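Local coordinates for protein beta-fructofuranosidase, insoluble isoenzyme CWINV1 (Arabidopsis thaliana, PDB 2OXB) that hydrolyses sucrose and 1-kestose, and less readily neokestose and levan, as a secreted beta-fructofuranosidase of the plant cell wall, at residues W48-S53 / D60-A65; P188-D193 / K251-P256; Y360-A365 / A528-S533; D382-S387 / K431-S436. The protein carries 1 engineered substitution. One frame throughout, in Å; residues are numbered along the deposited sequence.

Contact 1: residues W48-S53 / D60-A65; sequences WAHSTS and DPHPPA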
loop_
_atom_site.group_PDB
_atom_site.type_symbol
_atom_site.label_atom_id
_atom_site.label_comp_id
_atom_site.label_asym_id
_atom_site.label_seq_id
_atom_site.Cartn_x
_atom_site.Cartn_y
_atom_site.Cartn_z
ATOM N N TRP A 48 -18.854 -1.874 7.152
ATOM C CA TRP A 48 -18.211 -0.750 6.485
ATOM C C TRP A 48 -18.196 0.494 7.372
ATOM O O TRP A 48 -19.045 1.371 7.227
ATOM C CB TRP A 48 -18.920 -0.447 5.157
ATOM C CG TRP A 48 -18.512 -1.371 4.028
ATOM C CD1 TRP A 48 -18.422 -2.740 4.074
ATOM C CD2 TRP A 48 -18.126 -0.994 2.700
ATOM N NE1 TRP A 48 -17.999 -3.235 2.859
ATOM C CE2 TRP A 48 -17.811 -2.186 1.997
ATOM C CE3 TRP A 48 -18.013 0.232 2.032
ATOM C CZ2 TRP A 48 -17.392 -2.180 0.659
ATOM C CZ3 TRP A 48 -17.596 0.232 0.699
ATOM C CH2 TRP A 48 -17.293 -0.963 0.032
ATOM N N ALA A 49 -17.236 0.554 8.299
ATOM C CA ALA A 49 -17.100 1.706 9.182
ATOM C C ALA A 49 -16.786 2.891 8.290
ATOM O O ALA A 49 -16.170 2.731 7.231
ATOM C CB ALA A 49 -15.988 1.491 10.172
ATOM N N HIS A 50 -17.207 4.078 8.724
ATOM C CA HIS A 50 -17.012 5.300 7.946
ATOM C C HIS A 50 -16.208 6.374 8.662
ATOM O O HIS A 50 -16.101 6.376 9.883
ATOM C CB HIS A 50 -18.375 5.878 7.555
ATOM C CG HIS A 50 -18.328 6.836 6.408
ATOM N ND1 HIS A 50 -17.227 6.962 5.585
ATOM C CD2 HIS A 50 -19.270 7.665 5.902
ATOM C CE1 HIS A 50 -17.498 7.825 4.622
ATOM N NE2 HIS A 50 -18.732 8.265 4.791
ATOM N N SER A 51 -15.646 7.280 7.868
ATOM C CA SER A 51 -14.853 8.410 8.342
ATOM C C SER A 51 -14.726 9.338 7.127
ATOM O O SER A 51 -14.911 8.893 5.997
ATOM C CB SER A 51 -13.466 7.946 8.810
ATOM O OG SER A 51 -13.558 7.099 9.952
ATOM N N THR A 52 -14.435 10.619 7.357
ATOM C CA THR A 52 -14.285 11.614 6.279
ATOM C C THR A 52 -13.039 12.490 6.493
ATOM O O THR A 52 -12.439 12.471 7.570
ATOM C CB THR A 52 -15.517 12.549 6.202
ATOM O OG1 THR A 52 -15.751 13.142 7.486
ATOM C CG2 THR A 52 -16.760 11.776 5.780
ATOM N N SER A 53 -12.649 13.262 5.480
ATOM C CA SER A 53 -11.480 14.130 5.624
ATOM C C SER A 53 -11.430 15.267 4.608
ATOM O O SER A 53 -12.168 15.271 3.613
ATOM C CB SER A 53 -10.200 13.305 5.517
ATOM O OG SER A 53 -9.072 14.093 5.816
ATOM N N ASP A 60 -12.803 12.471 10.647
ATOM C CA ASP A 60 -13.985 12.615 11.486
ATOM C C ASP A 60 -14.784 11.318 11.315
ATOM O O ASP A 60 -15.026 10.883 10.191
ATOM C CB ASP A 60 -14.834 13.820 11.026
ATOM C CG ASP A 60 -14.142 15.167 11.255
ATOM O OD1 ASP A 60 -13.176 15.493 10.538
ATOM O OD2 ASP A 60 -14.574 15.907 12.160
ATOM N N PRO A 61 -15.186 10.678 12.426
ATOM C CA PRO A 61 -15.955 9.430 12.401
ATOM C C PRO A 61 -17.390 9.540 11.886
ATOM O O PRO A 61 -17.883 10.625 11.607
ATOM C CB PRO A 61 -15.907 8.975 13.856
ATOM C CG PRO A 61 -15.917 10.267 14.593
ATOM C CD PRO A 61 -14.889 11.067 13.815
ATOM N N HIS A 62 -18.039 8.385 11.782
ATOM C CA HIS A 62 -19.417 8.252 11.320
ATOM C C HIS A 62 -19.864 6.823 11.543
ATOM O O HIS A 62 -19.058 5.897 11.492
ATOM C CB HIS A 62 -19.553 8.556 9.824
ATOM C CG HIS A 62 -19.761 10.000 9.525
ATOM N ND1 HIS A 62 -18.731 10.839 9.162
ATOM C CD2 HIS A 62 -20.870 10.772 9.604
ATOM C CE1 HIS A 62 -19.197 12.068 9.032
ATOM N NE2 HIS A 62 -20.491 12.055 9.297
ATOM N N PRO A 63 -21.165 6.626 11.776
ATOM C CA PRO A 63 -21.732 5.298 12.005
ATOM C C PRO A 63 -21.671 4.453 10.728
ATOM O O PRO A 63 -21.931 4.970 9.638
ATOM C CB PRO A 63 -23.162 5.616 12.437
ATOM C CG PRO A 63 -23.482 6.845 11.636
ATOM C CD PRO A 63 -22.217 7.662 11.782
ATOM N N PRO A 64 -21.315 3.151 10.853
ATOM C CA PRO A 64 -21.198 2.167 9.765
ATOM C C PRO A 64 -22.258 2.347 8.670
ATOM O O PRO A 64 -23.428 2.549 8.974
ATOM C CB PRO A 64 -21.334 0.847 10.504
ATOM C CG PRO A 64 -20.592 1.121 11.762
ATOM C CD PRO A 64 -21.061 2.505 12.159
ATOM N N ALA A 65 -21.841 2.244 7.409
ATOM C CA ALA A 65 -22.731 2.441 6.260
ATOM C C ALA A 65 -23.251 1.171 5.579
ATOM O O ALA A 65 -24.439 1.078 5.228
ATOM C CB ALA A 65 -22.035 3.318 5.228
#
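Thr52 and Asp60 meet backbone to backbone through a reciprocal pair of hydrogen bonds: Thr52 N gives to Asp60 O at 2.9 Å and Asp60 N returns to Thr52 O at 3.1 Å. At the other end Ala65 N donates to Trp48 O over 2.9 Å. Between these two points three prolines, Pro61, Pro63 and Pro64, bring no N-H to the pairing. Side chains fill in on the face shared by His50, Thr52 and His62. The two histidine side chains run alongside each other in the same direction, nearest at their CB atoms (3.7 Å), with the rings oblique at 41°. Thr52 OG1 reaches the edge of the His62 ring, 3.9 Å from His62 CE1, while Thr52 CG2 lies near His62 ND1. The whole is an antiparallel beta hairpin, strands 47-53 and 60-66, at the border of a sheet in the N-terminal domain of this family 32 glycosidase. Farther out, His50 turns its CG anti to the backbone N (chi1 -161°), and its ring is then held by a hydrogen bond from ND1 to Leu32 O and by stacking on Phe33, both on the next strand, 29-36. The Trp48 indole leads away from the hairpin toward the substrate site, where NE1 bonds to Trp78 O and the ring packs on Gln35, both substrate-binding residues.

Contact 2: residues P188-D193 / K251-P256; sequences PLHYDD and KDKFVP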
loop_
_atom_site.group_PDB
_atom_site.type_symbol
_atom_site.label_atom_id
_atom_site.label_comp_id
_atom_site.label_asym_id
_atom_site.label_seq_id
_atom_site.Cartn_x
_atom_site.Cartn_y
_atom_site.Cartn_z
ATOM N N PRO A 188 -12.025 -13.246 -18.926
ATOM C CA PRO A 188 -11.460 -12.361 -17.898
ATOM C C PRO A 188 -10.536 -11.317 -18.501
ATOM O O PRO A 188 -9.864 -11.578 -19.492
ATOM C CB PRO A 188 -10.708 -13.332 -16.997
ATOM C CG PRO A 188 -10.226 -14.361 -17.976
ATOM C CD PRO A 188 -11.455 -14.602 -18.816
ATOM N N LEU A 189 -10.489 -10.135 -17.907
ATOM C CA LEU A 189 -9.614 -9.113 -18.441
ATOM C C LEU A 189 -8.239 -9.740 -18.608
ATOM O O LEU A 189 -7.550 -9.507 -19.603
ATOM C CB LEU A 189 -9.524 -7.931 -17.487
ATOM C CG LEU A 189 -8.665 -6.793 -18.023
ATOM C CD1 LEU A 189 -9.540 -5.725 -18.672
ATOM C CD2 LEU A 189 -7.878 -6.214 -16.887
ATOM N N HIS A 190 -7.852 -10.536 -17.614
ATOM C CA HIS A 190 -6.569 -11.238 -17.623
ATOM C C HIS A 190 -6.644 -12.419 -16.658
ATOM O O HIS A 190 -7.709 -12.720 -16.131
ATOM C CB HIS A 190 -5.425 -10.301 -17.210
ATOM C CG HIS A 190 -4.064 -10.846 -17.521
ATOM N ND1 HIS A 190 -3.606 -11.016 -18.811
ATOM C CD2 HIS A 190 -3.094 -11.331 -16.712
ATOM C CE1 HIS A 190 -2.417 -11.590 -18.780
ATOM N NE2 HIS A 190 -2.084 -11.794 -17.520
ATOM N N TYR A 191 -5.514 -13.083 -16.438
ATOM C CA TYR A 191 -5.441 -14.228 -15.538
ATOM C C TYR A 191 -3.994 -14.713 -15.523
ATOM O O TYR A 191 -3.194 -14.321 -16.369
ATOM C CB TYR A 191 -6.362 -15.356 -16.031
ATOM C CG TYR A 191 -5.888 -16.034 -17.306
ATOM C CD1 TYR A 191 -4.937 -17.060 -17.268
ATOM C CD2 TYR A 191 -6.338 -15.604 -18.557
ATOM C CE1 TYR A 191 -4.444 -17.632 -18.443
ATOM C CE2 TYR A 191 -5.850 -16.171 -19.732
ATOM C CZ TYR A 191 -4.904 -17.180 -19.668
ATOM O OH TYR A 191 -4.411 -17.723 -20.831
ATOM N N ASP A 192 -3.666 -15.567 -14.564
ATOM C CA ASP A 192 -2.323 -16.118 -14.444
ATOM C C ASP A 192 -2.416 -17.511 -13.805
ATOM O O ASP A 192 -3.163 -17.701 -12.848
ATOM C CB ASP A 192 -1.444 -15.189 -13.585
ATOM C CG ASP A 192 -0.899 -13.988 -14.363
ATOM O OD1 ASP A 192 -1.685 -13.140 -14.817
ATOM O OD2 ASP A 192 0.335 -13.897 -14.514
ATOM N N ASP A 193 -1.686 -18.485 -14.346
ATOM C CA ASP A 193 -1.707 -19.848 -13.799
ATOM C C ASP A 193 -0.632 -20.026 -12.738
ATOM O O ASP A 193 0.467 -19.489 -12.862
ATOM C CB ASP A 193 -1.515 -20.890 -14.915
ATOM C CG ASP A 193 -2.813 -21.599 -15.289
ATOM O OD1 ASP A 193 -2.991 -21.923 -16.483
ATOM O OD2 ASP A 193 -3.647 -21.832 -14.390
ATOM N N LYS A 251 -10.973 -7.105 -27.403
ATOM C CA LYS A 251 -11.126 -8.326 -26.612
ATOM C C LYS A 251 -11.257 -8.053 -25.110
ATOM O O LYS A 251 -11.238 -8.982 -24.298
ATOM C CB LYS A 251 -9.948 -9.271 -26.873
ATOM C CG LYS A 251 -9.975 -9.918 -28.257
ATOM C CD LYS A 251 -8.591 -10.378 -28.688
ATOM C CE LYS A 251 -8.642 -11.121 -30.013
ATOM N NZ LYS A 251 -9.362 -10.359 -31.072
ATOM N N ASP A 252 -11.390 -6.776 -24.756
ATOM C CA ASP A 252 -11.548 -6.358 -23.370
ATOM C C ASP A 252 -10.524 -7.059 -22.480
ATOM O O ASP A 252 -10.801 -7.409 -21.325
ATOM C CB ASP A 252 -12.967 -6.690 -22.894
ATOM C CG ASP A 252 -14.001 -6.622 -24.023
ATOM O OD1 ASP A 252 -13.933 -5.687 -24.855
ATOM O OD2 ASP A 252 -14.890 -7.502 -24.076
ATOM N N LYS A 253 -9.332 -7.263 -23.026
ATOM C CA LYS A 253 -8.288 -7.943 -22.282
ATOM C C LYS A 253 -7.162 -7.013 -21.902
ATOM O O LYS A 253 -6.934 -5.989 -22.543
ATOM C CB LYS A 253 -7.723 -9.108 -23.101
ATOM C CG LYS A 253 -6.663 -9.916 -22.363
ATOM C CD LYS A 253 -6.102 -11.038 -23.225
ATOM C CE LYS A 253 -5.138 -11.910 -22.429
ATOM N NZ LYS A 253 -4.030 -11.112 -21.818
ATOM N N PHE A 254 -6.464 -7.372 -20.838
ATOM C CA PHE A 254 -5.342 -6.576 -20.416
ATOM C C PHE A 254 -4.073 -7.234 -20.928
ATOM O O PHE A 254 -3.856 -8.433 -20.730
ATOM C CB PHE A 254 -5.283 -6.466 -18.898
ATOM C CG PHE A 254 -4.133 -5.640 -18.415
ATOM C CD1 PHE A 254 -3.993 -4.312 -18.828
ATOM C CD2 PHE A 254 -3.166 -6.193 -17.587
ATOM C CE1 PHE A 254 -2.903 -3.545 -18.431
ATOM C CE2 PHE A 254 -2.071 -5.435 -17.181
ATOM C CZ PHE A 254 -1.940 -4.101 -17.608
ATOM N N VAL A 255 -3.241 -6.442 -21.594
ATOM C CA VAL A 255 -1.983 -6.934 -22.137
ATOM C C VAL A 255 -0.787 -6.272 -21.444
ATOM O O VAL A 255 -0.449 -5.126 -21.737
ATOM C CB VAL A 255 -1.886 -6.650 -23.656
ATOM C CG1 VAL A 255 -0.701 -7.388 -24.242
ATOM C CG2 VAL A 255 -3.175 -7.056 -24.356
ATOM N N PRO A 256 -0.135 -6.983 -20.513
ATOM C CA PRO A 256 1.022 -6.415 -19.812
ATOM C C PRO A 256 2.198 -6.119 -20.745
ATOM O O PRO A 256 2.296 -6.680 -21.837
ATOM C CB PRO A 256 1.358 -7.488 -18.778
ATOM C CG PRO A 256 0.902 -8.757 -19.435
ATOM C CD PRO A 256 -0.430 -8.343 -20.026
#
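Leu189 and Phe254 are joined by a backbone hydrogen bond, Phe254 N to Leu189 O, 2.7 Å long. The same carbonyl oxygen also receives a CA-H...O contact from Lys253, and the start of the lysine chain passes beside it. A second CA-H...O contact runs the other way, from Leu189 CA to Asp252 O. The apolar part rests on Leu189, whose CD2 comes against Phe254 CB while CD1 turns to Asp252 O, the two side chains passing at a slant. In the N-terminal domain, the five-bladed beta-propeller of family 32 enzymes, strand 253-256 pairs antiparallel with 240-248, whereas 182-192 is an outermost strand of a different sheet, so the contact ties neighbouring sheets together. Polar side-chain bonding centres on His190 and Lys253. The lysine runs extended until a bend at its last torsion (chi4 -56°), which lets NZ donate to His190 ND1 over 3.0 Å, at the ring's edge and in its plane; this needs ND1 without a proton. Lys253 NZ donates also to Phe254 O at 2.9 Å. The 3.2 Å approach of His190 ND1 to Phe254 O could at most be a weak alternative if ND1 carried a proton. Pro256 CD comes obliquely to the same ring, 4.0 Å from His190 CE1. Around them, Leu230 touches Leu189, His190 and Phe254, and Phe203 meets the Phe254 ring at a steep angle.

Contact 3: residues Y360-A365 / A528-S533; sequences YGVTAA and AWSMNS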
loop_
_atom_site.group_PDB
_atom_site.type_symbol
_atom_site.label_atom_id
_atom_site.label_comp_id
_atom_site.label_asym_id
_atom_site.label_seq_id
_atom_site.Cartn_x
_atom_site.Cartn_y
_atom_site.Cartn_z
ATOM N N TYR A 360 19.469 13.969 17.659
ATOM C CA TYR A 360 18.912 14.364 18.966
ATOM C C TYR A 360 17.485 14.949 19.117
ATOM O O TYR A 360 16.509 14.200 19.259
ATOM C CB TYR A 360 19.906 15.303 19.676
ATOM C CG TYR A 360 21.203 14.641 20.140
ATOM C CD1 TYR A 360 22.425 14.990 19.575
ATOM C CD2 TYR A 360 21.207 13.692 21.174
ATOM C CE1 TYR A 360 23.619 14.422 20.022
ATOM C CE2 TYR A 360 22.400 13.114 21.634
ATOM C CZ TYR A 360 23.606 13.487 21.051
ATOM O OH TYR A 360 24.805 12.950 21.492
ATOM N N GLY A 361 17.387 16.281 19.123
ATOM C CA GLY A 361 16.113 16.968 19.313
ATOM C C GLY A 361 14.931 16.665 18.403
ATOM O O GLY A 361 14.528 17.501 17.583
ATOM N N VAL A 362 14.347 15.483 18.568
ATOM C CA VAL A 362 13.206 15.070 17.749
ATOM C C VAL A 362 12.447 13.916 18.391
ATOM O O VAL A 362 13.040 13.057 19.049
ATOM C CB VAL A 362 13.650 14.615 16.329
ATOM C CG1 VAL A 362 13.931 15.820 15.461
ATOM C CG2 VAL A 362 14.894 13.720 16.423
ATOM N N THR A 363 11.131 13.906 18.211
ATOM C CA THR A 363 10.330 12.823 18.757
ATOM C C THR A 363 10.699 11.584 17.939
ATOM O O THR A 363 10.017 11.231 16.978
ATOM C CB THR A 363 8.796 13.123 18.669
ATOM O OG1 THR A 363 8.490 13.788 17.438
ATOM C CG2 THR A 363 8.358 13.994 19.835
ATOM N N ALA A 364 11.804 10.949 18.327
ATOM C CA ALA A 364 12.313 9.774 17.640
ATOM C C ALA A 364 11.233 8.713 17.320
ATOM O O ALA A 364 11.374 7.946 16.353
ATOM C CB ALA A 364 13.462 9.161 18.451
ATOM N N ALA A 365 10.154 8.700 18.100
ATOM C CA ALA A 365 9.051 7.747 17.920
ATOM C C ALA A 365 7.852 8.260 17.113
ATOM O O ALA A 365 6.844 7.562 17.000
ATOM C CB ALA A 365 8.547 7.261 19.302
ATOM N N ALA A 528 15.243 15.603 10.038
ATOM C CA ALA A 528 14.329 14.852 10.874
ATOM C C ALA A 528 13.327 15.869 11.422
ATOM O O ALA A 528 13.712 16.871 12.037
ATOM C CB ALA A 528 15.095 14.201 12.017
ATOM N N TRP A 529 12.048 15.626 11.185
ATOM C CA TRP A 529 11.033 16.532 11.679
ATOM C C TRP A 529 10.133 15.808 12.661
ATOM O O TRP A 529 9.599 14.748 12.345
ATOM C CB TRP A 529 10.179 17.062 10.528
ATOM C CG TRP A 529 10.945 17.802 9.500
ATOM C CD1 TRP A 529 11.542 19.017 9.640
ATOM C CD2 TRP A 529 11.199 17.379 8.160
ATOM N NE1 TRP A 529 12.156 19.380 8.468
ATOM C CE2 TRP A 529 11.963 18.389 7.541
ATOM C CE3 TRP A 529 10.860 16.239 7.424
ATOM C CZ2 TRP A 529 12.389 18.297 6.212
ATOM C CZ3 TRP A 529 11.283 16.147 6.104
ATOM C CH2 TRP A 529 12.042 17.169 5.512
ATOM N N SER A 530 9.980 16.370 13.857
ATOM C CA SER A 530 9.094 15.774 14.845
ATOM C C SER A 530 7.704 15.878 14.226
ATOM O O SER A 530 7.449 16.788 13.433
ATOM C CB SER A 530 9.151 16.543 16.171
ATOM O OG SER A 530 10.309 16.207 16.924
ATOM N N MET A 531 6.814 14.952 14.570
ATOM C CA MET A 531 5.460 14.945 14.007
ATOM C C MET A 531 4.336 14.983 15.042
ATOM O O MET A 531 4.168 14.049 15.833
ATOM C CB MET A 531 5.262 13.707 13.129
ATOM C CG MET A 531 6.104 13.652 11.861
ATOM S SD MET A 531 5.399 14.599 10.494
ATOM C CE MET A 531 4.026 13.557 10.019
ATOM N N ASN A 532 3.568 16.070 15.011
ATOM C CA ASN A 532 2.432 16.259 15.901
ATOM C C ASN A 532 1.371 15.235 15.546
ATOM O O ASN A 532 1.429 14.592 14.490
ATOM C CB ASN A 532 1.831 17.652 15.726
ATOM C CG ASN A 532 2.794 18.753 16.104
ATOM O OD1 ASN A 532 2.658 19.886 15.654
ATOM N ND2 ASN A 532 3.767 18.427 16.948
ATOM N N SER A 533 0.386 15.104 16.423
ATOM C CA SER A 533 -0.691 14.149 16.221
ATOM C C SER A 533 -1.737 14.615 15.226
ATOM O O SER A 533 -1.919 15.810 14.990
ATOM C CB SER A 533 -1.368 13.832 17.555
ATOM O OG SER A 533 -0.492 13.101 18.395
#
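The chain from Gly361 to Thr363 passes that from Ala528 to Met531 with directions 43° apart, Thr363 standing at the centre of an inverse gamma turn that bends the loop where it touches the strand. The bond that joins them is from backbone to side chain: Thr363 N donates to Ser530 OG over 2.8 Å at 164°. Ser530 places its hydroxyl anti to its own carbonyl carbon (chi1 -79°), which swings OG across to the loop. Thr363 OG1 is 3.1 Å from Ser530 OG, and makes a weak hydrogen bond to Gln366 O farther along its own loop. One residue earlier, Val362 CB is directed toward the strand. Val362 CG1 reaches Ala528 CB at 4.0 Å and comes to 3.6 Å from Ala528 O; Lys344 of the adjoining strand 344-351 touches both residues. The loop 360-365 connects strand 355-359 of one sheet to strand 367-374 of another, while Ala528 to Ser530 end strand 521-530, which pairs with 367-374. The loop thus crosses between two sheets of the beta-sandwich that forms the C-terminal domain of family 32 enzymes, and is tied to the end of a strand of one of them.

Contact 4: residues D382-S387 / K431-S436; sequences DVIEPS and KARQNS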
loop_
_atom_site.group_PDB
_atom_site.type_symbol
_atom_site.label_atom_id
_atom_site.label_comp_id
_atom_site.label_asym_id
_atom_site.label_seq_id
_atom_site.Cartn_x
_atom_site.Cartn_y
_atom_site.Cartn_z
ATOM N N ASP A 382 31.084 -4.098 -4.245
ATOM C CA ASP A 382 31.288 -5.511 -4.521
ATOM C C ASP A 382 30.457 -5.938 -5.723
ATOM O O ASP A 382 29.548 -5.228 -6.134
ATOM C CB ASP A 382 30.878 -6.361 -3.310
ATOM C CG ASP A 382 31.954 -6.432 -2.241
ATOM O OD1 ASP A 382 31.586 -6.632 -1.076
ATOM O OD2 ASP A 382 33.146 -6.304 -2.559
ATOM N N VAL A 383 30.791 -7.095 -6.285
ATOM C CA VAL A 383 30.059 -7.641 -7.424
ATOM C C VAL A 383 29.156 -8.764 -6.917
ATOM O O VAL A 383 29.640 -9.750 -6.352
ATOM C CB VAL A 383 31.007 -8.210 -8.502
ATOM C CG1 VAL A 383 30.195 -8.802 -9.631
ATOM C CG2 VAL A 383 31.921 -7.101 -9.042
ATOM N N ILE A 384 27.846 -8.597 -7.112
ATOM C CA ILE A 384 26.842 -9.568 -6.662
ATOM C C ILE A 384 27.106 -11.000 -7.117
ATOM O O ILE A 384 27.562 -11.237 -8.236
ATOM C CB ILE A 384 25.378 -9.151 -7.111
ATOM C CG1 ILE A 384 25.372 -8.612 -8.542
ATOM C CG2 ILE A 384 24.780 -8.139 -6.140
ATOM C CD1 ILE A 384 25.215 -9.677 -9.594
ATOM N N GLU A 385 26.835 -11.955 -6.238
ATOM C CA GLU A 385 27.035 -13.353 -6.588
ATOM C C GLU A 385 25.755 -13.729 -7.369
ATOM O O GLU A 385 24.685 -13.157 -7.125
ATOM C CB GLU A 385 27.216 -14.196 -5.302
ATOM C CG GLU A 385 27.915 -15.573 -5.460
ATOM C CD GLU A 385 29.430 -15.559 -5.141
ATOM O OE1 GLU A 385 29.856 -14.922 -4.147
ATOM O OE2 GLU A 385 30.197 -16.221 -5.875
ATOM N N PRO A 386 25.862 -14.656 -8.341
ATOM C CA PRO A 386 24.734 -15.109 -9.166
ATOM C C PRO A 386 23.401 -15.302 -8.438
ATOM O O PRO A 386 22.443 -14.552 -8.664
ATOM C CB PRO A 386 25.260 -16.408 -9.769
ATOM C CG PRO A 386 26.705 -16.095 -9.981
ATOM C CD PRO A 386 27.102 -15.368 -8.708
ATOM N N SER A 387 23.351 -16.301 -7.558
ATOM C CA SER A 387 22.130 -16.650 -6.810
ATOM C C SER A 387 21.277 -15.485 -6.290
ATOM O O SER A 387 20.047 -15.497 -6.407
ATOM C CB SER A 387 22.473 -17.578 -5.628
ATOM O OG SER A 387 23.217 -16.917 -4.615
ATOM N N LYS A 431 27.884 -4.238 -7.904
ATOM C CA LYS A 431 27.979 -4.073 -9.351
ATOM C C LYS A 431 27.167 -5.168 -10.029
ATOM O O LYS A 431 27.285 -6.335 -9.675
ATOM C CB LYS A 431 29.444 -4.159 -9.800
ATOM C CG LYS A 431 30.405 -3.283 -8.989
ATOM C CD LYS A 431 31.767 -3.137 -9.675
ATOM C CE LYS A 431 32.710 -2.256 -8.864
ATOM N NZ LYS A 431 34.023 -2.013 -9.546
ATOM N N ALA A 432 26.331 -4.788 -10.985
ATOM C CA ALA A 432 25.524 -5.762 -11.700
ATOM C C ALA A 432 26.445 -6.789 -12.354
ATOM O O ALA A 432 26.202 -7.991 -12.272
ATOM C CB ALA A 432 24.667 -5.067 -12.753
ATOM N N ARG A 433 27.501 -6.296 -12.994
ATOM C CA ARG A 433 28.495 -7.134 -13.662
ATOM C C ARG A 433 29.877 -6.748 -13.147
ATOM O O ARG A 433 30.168 -6.953 -11.971
ATOM C CB ARG A 433 28.418 -6.940 -15.174
ATOM C CG ARG A 433 27.092 -7.364 -15.765
ATOM C CD ARG A 433 26.910 -8.877 -15.716
ATOM N NE ARG A 433 26.678 -9.432 -14.380
ATOM C CZ ARG A 433 27.562 -10.157 -13.690
ATOM N NH1 ARG A 433 28.762 -10.418 -14.194
ATOM N NH2 ARG A 433 27.233 -10.661 -12.505
ATOM N N GLN A 434 30.733 -6.207 -14.016
ATOM C CA GLN A 434 32.074 -5.773 -13.596
ATOM C C GLN A 434 32.593 -4.607 -14.420
ATOM O O GLN A 434 33.253 -3.706 -13.894
ATOM C CB GLN A 434 33.116 -6.903 -13.668
ATOM C CG GLN A 434 34.472 -6.497 -13.047
ATOM C CD GLN A 434 35.592 -7.479 -13.324
ATOM O OE1 GLN A 434 35.961 -7.709 -14.480
ATOM N NE2 GLN A 434 36.151 -8.060 -12.261
ATOM N N ASN A 435 32.322 -4.626 -15.718
ATOM C CA ASN A 435 32.791 -3.534 -16.552
ATOM C C ASN A 435 31.618 -2.853 -17.268
ATOM O O ASN A 435 31.757 -1.724 -17.758
ATOM C CB ASN A 435 33.880 -4.040 -17.522
ATOM C CG ASN A 435 35.304 -3.957 -16.918
ATOM O OD1 ASN A 435 35.545 -4.364 -15.779
ATOM N ND2 ASN A 435 36.245 -3.442 -17.699
ATOM N N SER A 436 30.463 -3.526 -17.297
ATOM C CA SER A 436 29.254 -2.957 -17.909
ATOM C C SER A 436 28.604 -1.963 -16.927
ATOM O O SER A 436 27.453 -2.135 -16.526
ATOM C CB SER A 436 28.247 -4.063 -18.281
ATOM O OG SER A 436 28.515 -4.607 -19.561
HETATM O O HOH W 1 29.211 -12.533 -10.606
#
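Ile384 sends its side chain along the carbonyls of Lys431 and Ala432, and can be followed outward from CB. At CB the chain turns so that CG1 stands between the backbone N and the carbonyl carbon (chi1 41°), which sets Ile384 CG1 3.2 Å from Lys431 O. The tip, Ile384 CD1, goes on to Ala432 O at 3.3 Å and then to the edge of the Arg433 guanidinium, where Arg433 NH2 lies 3.7 Å away. The arginine arrives at about a right angle to the isoleucine, its chain bent at chi2 and chi3. A water bridges the same two residues, donating to Ile384 O at 3.2 Å and accepting a weak bond from Arg433 NH2. Beside this, Val383 crosses Lys431 obliquely, with Val383 CG2 3.9 Å from Lys431 CB, and both its methyl groups face Arg433 O. The backbones pair through a short parallel bridge between strand 382-383 and the end of 423-431: Lys431 N donates to Asp382 O at 2.6 Å, and a long, weak bond runs from Ile384 N to Lys431 O. One backbone hydrogen bond and a second, weak one thus carry the bridge, with aliphatic side chains alongside and a loosely held water, as suits a contact where no touching residue is buried.

None of the four contacts is fully buried. Contacts 1, 2 and 3 each include buried residues, whereas contact 4 is a surface contact with none, and a bridging water takes part there. Contacts 1 and 2 belong to the N-terminal domain, their nearest atoms about 20 Å apart; contacts 3 and 4 belong to the C-terminal one, with contact 4 nested in the chain that contact 3 closes. No two contacts share a strand. Contact 1, within one hairpin, relies on paired backbone bonds; contact 4 also pairs backbones, though distant in sequence, contact 2 adds a lysine–histidine bond to one backbone bond, and contact 3 joins a backbone N-H to a serine hydroxyl. Contact 1 alone reaches toward the substrate site.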